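PDB 4I62: amino acid ABC transporter, periplasmic amino acid-binding protein, putative, which binds L-arginine and probably delivers it to a membrane ABC transporter for uptake. Local coordinates for residues F52-V57 against E260-A265. Residues are numbered along the deposited sequence; the frame is centred on the assembly and turned at random. Where two conformers were deposited one is given.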
ATOM      1  N   PHE A  52      -1.464  -0.429   6.604  1.00  8.09           N
ATOM      2  CA  PHE A  52      -0.539   0.688   6.340  1.00  8.16           C
ATOM      3  C   PHE A  52      -1.222   2.049   6.450  1.00  7.56           C
ATOM      4  O   PHE A  52      -0.724   2.965   7.142  1.00  7.91           O
ATOM      5  CB  PHE A  52       0.151   0.458   4.993  1.00  7.94           C
ATOM      6  CG  PHE A  52       0.932  -0.817   4.996  1.00  8.12           C
ATOM      7  CD1 PHE A  52       2.167  -0.868   5.639  1.00  9.79           C
ATOM      8  CD2 PHE A  52       0.378  -1.997   4.496  1.00  9.57           C
ATOM      9  CE1 PHE A  52       2.855  -2.059   5.746  1.00 12.58           C
ATOM     10  CE2 PHE A  52       1.069  -3.194   4.624  1.00 11.67           C
ATOM     11  CZ  PHE A  52       2.298  -3.222   5.246  1.00 12.92           C
ATOM     12  N   GLU A  53      -2.366   2.216   5.780  1.00  7.87           N
ATOM     13  CA  GLU A  53      -3.188   3.431   5.930  1.00  8.43           C
ATOM     14  C   GLU A  53      -4.636   3.062   5.647  1.00  8.25           C
ATOM     15  O   GLU A  53      -4.917   2.379   4.655  1.00  8.97           O
ATOM     16  CB  GLU A  53      -2.724   4.572   5.022  1.00  8.69           C
ATOM     17  CG  GLU A  53      -2.494   4.176   3.563  1.00  8.96           C
ATOM     18  CD  GLU A  53      -1.117   3.622   3.293  1.00  8.14           C
ATOM     19  OE1 GLU A  53      -0.196   4.089   4.042  1.00  8.70           O
ATOM     20  OE2 GLU A  53      -0.907   2.794   2.364  1.00  8.38           O
ATOM     21  N   TYR A  54      -5.544   3.545   6.484  1.00  8.76           N
ATOM     22  CA  TYR A  54      -6.950   3.209   6.324  1.00  8.93           C
ATOM     23  C   TYR A  54      -7.756   4.230   7.103  1.00  9.81           C
ATOM     24  O   TYR A  54      -7.226   5.032   7.880  1.00 10.15           O
ATOM     25  CB  TYR A  54      -7.226   1.765   6.780  1.00 10.19           C
ATOM     26  CG  TYR A  54      -6.890   1.440   8.233  1.00 10.05           C
ATOM     27  CD1 TYR A  54      -5.573   1.126   8.594  1.00 10.75           C
ATOM     28  CD2 TYR A  54      -7.881   1.408   9.228  1.00 12.41           C
ATOM     29  CE1 TYR A  54      -5.256   0.779   9.879  1.00 12.15           C
ATOM     30  CE2 TYR A  54      -7.551   1.091  10.536  1.00 12.07           C
ATOM     31  CZ  TYR A  54      -6.248   0.775  10.852  1.00 12.41           C
ATOM     32  OH  TYR A  54      -5.896   0.444  12.145  1.00 14.84           O
ATOM     33  N   GLN A  55      -9.065   4.196   6.875  1.00 11.41           N
ATOM     34  CA  GLN A  55      -9.996   5.049   7.603  0.53 11.36           C
ATOM     35  C   GLN A  55     -10.623   4.268   8.732  1.00 12.17           C
ATOM     36  O   GLN A  55     -11.168   3.166   8.521  1.00 14.41           O
ATOM     37  CB  GLN A  55     -11.090   5.597   6.689  0.53 15.62           C
ATOM     38  CG  GLN A  55     -10.597   6.518   5.590  0.53 19.37           C
ATOM     39  CD  GLN A  55     -11.742   7.135   4.817  0.53 22.02           C
ATOM     40  OE1 GLN A  55     -12.388   8.070   5.291  0.53 27.68           O
ATOM     41  NE2 GLN A  55     -12.013   6.605   3.635  0.53 23.27           N
ATOM     42  N   LYS A  56     -10.574   4.840   9.925  1.00 12.64           N
ATOM     43  CA  LYS A  56     -11.156   4.210  11.094  1.00 14.45           C
ATOM     44  C   LYS A  56     -12.167   5.178  11.672  1.00 13.61           C
ATOM     45  O   LYS A  56     -11.862   6.363  11.827  1.00 12.96           O
ATOM     46  CB  LYS A  56     -10.040   3.943  12.117  1.00 15.04           C
ATOM     47  CG  LYS A  56     -10.488   3.220  13.363  1.00 17.31           C
ATOM     48  CD  LYS A  56      -9.279   2.909  14.252  1.00 19.37           C
ATOM     49  CE  LYS A  56      -9.683   2.312  15.602  1.00 21.92           C
ATOM     50  NZ  LYS A  56     -10.521   1.081  15.407  1.00 22.03           N
ATOM     51  N   VAL A  57     -13.355   4.719  12.053  1.00 15.88           N
ATOM     52  CA  VAL A  57     -14.294   5.607  12.721  0.78 15.13           C
ATOM     53  C   VAL A  57     -13.865   5.757  14.179  1.00 16.38           C
ATOM     54  O   VAL A  57     -13.729   4.767  14.926  1.00 18.58           O
ATOM     55  CB  VAL A  57     -15.733   5.098  12.626  0.78 18.43           C
ATOM     56  CG1 VAL A  57     -16.698   6.186  13.088  0.78 18.78           C
ATOM     57  CG2 VAL A  57     -16.026   4.654  11.199  0.78 20.40           C
ATOM     58  N   GLU A 260       1.671  -4.400  13.589  1.00 14.15           N
ATOM     59  CA  GLU A 260       0.752  -5.269  14.316  0.50 15.69           C
ATOM     60  C   GLU A 260      -0.372  -4.491  14.993  1.00 13.31           C
ATOM     61  O   GLU A 260      -1.532  -4.913  14.947  1.00 15.73           O
ATOM     62  CB  GLU A 260       1.503  -6.124  15.332  0.50 18.04           C
ATOM     63  CG  GLU A 260       2.378  -7.186  14.700  0.50 22.83           C
ATOM     64  CD  GLU A 260       1.602  -8.121  13.785  0.50 28.68           C
ATOM     65  OE1 GLU A 260       0.513  -8.596  14.183  0.50 30.78           O
ATOM     66  OE2 GLU A 260       2.081  -8.378  12.660  0.50 29.70           O
ATOM     67  N   ASP A 261      -0.047  -3.365  15.625  1.00 13.80           N
ATOM     68  CA  ASP A 261      -1.056  -2.536  16.268  1.00 14.39           C
ATOM     69  C   ASP A 261      -2.085  -2.081  15.247  1.00 12.83           C
ATOM     70  O   ASP A 261      -3.290  -2.091  15.504  1.00 13.13           O
ATOM     71  CB  ASP A 261      -0.437  -1.272  16.898  1.00 15.69           C
ATOM     72  CG  ASP A 261       0.418  -1.544  18.117  1.00 22.64           C
ATOM     73  OD1 ASP A 261       0.414  -2.683  18.644  1.00 21.76           O
ATOM     74  OD2 ASP A 261       1.089  -0.568  18.557  1.00 25.33           O
ATOM     75  N   ALA A 262      -1.598  -1.623  14.106  1.00 11.67           N
ATOM     76  CA  ALA A 262      -2.482  -1.071  13.096  1.00 11.21           C
ATOM     77  C   ALA A 262      -3.388  -2.168  12.529  1.00 11.15           C
ATOM     78  O   ALA A 262      -4.555  -1.929  12.217  1.00 12.30           O
ATOM     79  CB  ALA A 262      -1.662  -0.430  11.995  1.00 11.79           C
ATOM     80  N   PHE A 263      -2.837  -3.369  12.369  1.00 11.34           N
ATOM     81  CA  PHE A 263      -3.624  -4.482  11.860  1.00 12.00           C
ATOM     82  C   PHE A 263      -4.771  -4.796  12.833  1.00 13.04           C
ATOM     83  O   PHE A 263      -5.936  -4.885  12.435  1.00 13.55           O
ATOM     84  CB  PHE A 263      -2.734  -5.703  11.617  1.00 11.99           C
ATOM     85  CG  PHE A 263      -3.436  -6.807  10.871  1.00 12.79           C
ATOM     86  CD1 PHE A 263      -4.182  -7.742  11.552  1.00 14.18           C
ATOM     87  CD2 PHE A 263      -3.405  -6.869   9.478  1.00 12.40           C
ATOM     88  CE1 PHE A 263      -4.840  -8.755  10.877  1.00 15.40           C
ATOM     89  CE2 PHE A 263      -4.069  -7.874   8.788  1.00 15.48           C
ATOM     90  CZ  PHE A 263      -4.791  -8.798   9.482  1.00 16.48           C
ATOM     91  N   LYS A 264      -4.441  -4.925  14.122  1.00 13.83           N
ATOM     92  CA  LYS A 264      -5.451  -5.183  15.137  1.00 15.37           C
ATOM     93  C   LYS A 264      -6.526  -4.098  15.169  1.00 15.54           C
ATOM     94  O   LYS A 264      -7.712  -4.406  15.235  1.00 16.61           O
ATOM     95  CB  LYS A 264      -4.791  -5.251  16.509  1.00 16.79           C
ATOM     96  CG  LYS A 264      -3.875  -6.443  16.719  1.00 25.08           C
ATOM     97  CD  LYS A 264      -3.190  -6.375  18.080  1.00 32.05           C
ATOM     98  CE  LYS A 264      -2.224  -7.543  18.278  1.00 35.45           C
ATOM     99  NZ  LYS A 264      -2.914  -8.865  18.197  1.00 38.40           N
ATOM    100  N   ALA A 265      -6.121  -2.833  15.084  1.00 14.70           N
ATOM    101  CA  ALA A 265      -7.071  -1.711  15.126  1.00 15.14           C
ATOM    102  C   ALA A 265      -7.948  -1.581  13.863  1.00 14.81           C
ATOM    103  O   ALA A 265      -8.981  -0.894  13.880  1.00 15.68           O
ATOM    104  CB  ALA A 265      -6.343  -0.400  15.403  1.00 15.24           C
TER
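Y54 and K56, side chains of one face of strand 54-58, reach the C-terminal part of helix 254-265 and meet its backbone carbonyls. From CB of Y54, CG sits between the backbone N and the carbonyl carbon (chi1 59°), which sends the ring toward the helix. CE1 lies 4.3 Å from CB of A262, and CZ approaches O of A262 at 3.5 Å, obliquely to the ring. At the tip, OH stands 2.7 Å from O of A262 in a weak hydrogen bond; the same OH touches CB of A265 at 3.4 Å. K56 runs extended from CB, then bends at its last torsion (chi4 56°), bringing NZ to O of A265 at 2.9 Å. NZ lies in the carbonyl plane and takes a lone pair of that oxygen, at a C=O...NZ angle of 145°. V65 of the hairpin partner strand packs against both side chains, and S266 touches Y54. In this family 3 solute-binding protein of periplasmic binding protein type II fold, Y54 and K56 tie the 54-65 hairpin to the helix near the C-terminus, while neighbouring E53 binds the arginine ligand through OE2. The helix dipole would probably favour the positive charge of K56 at this carbonyl end.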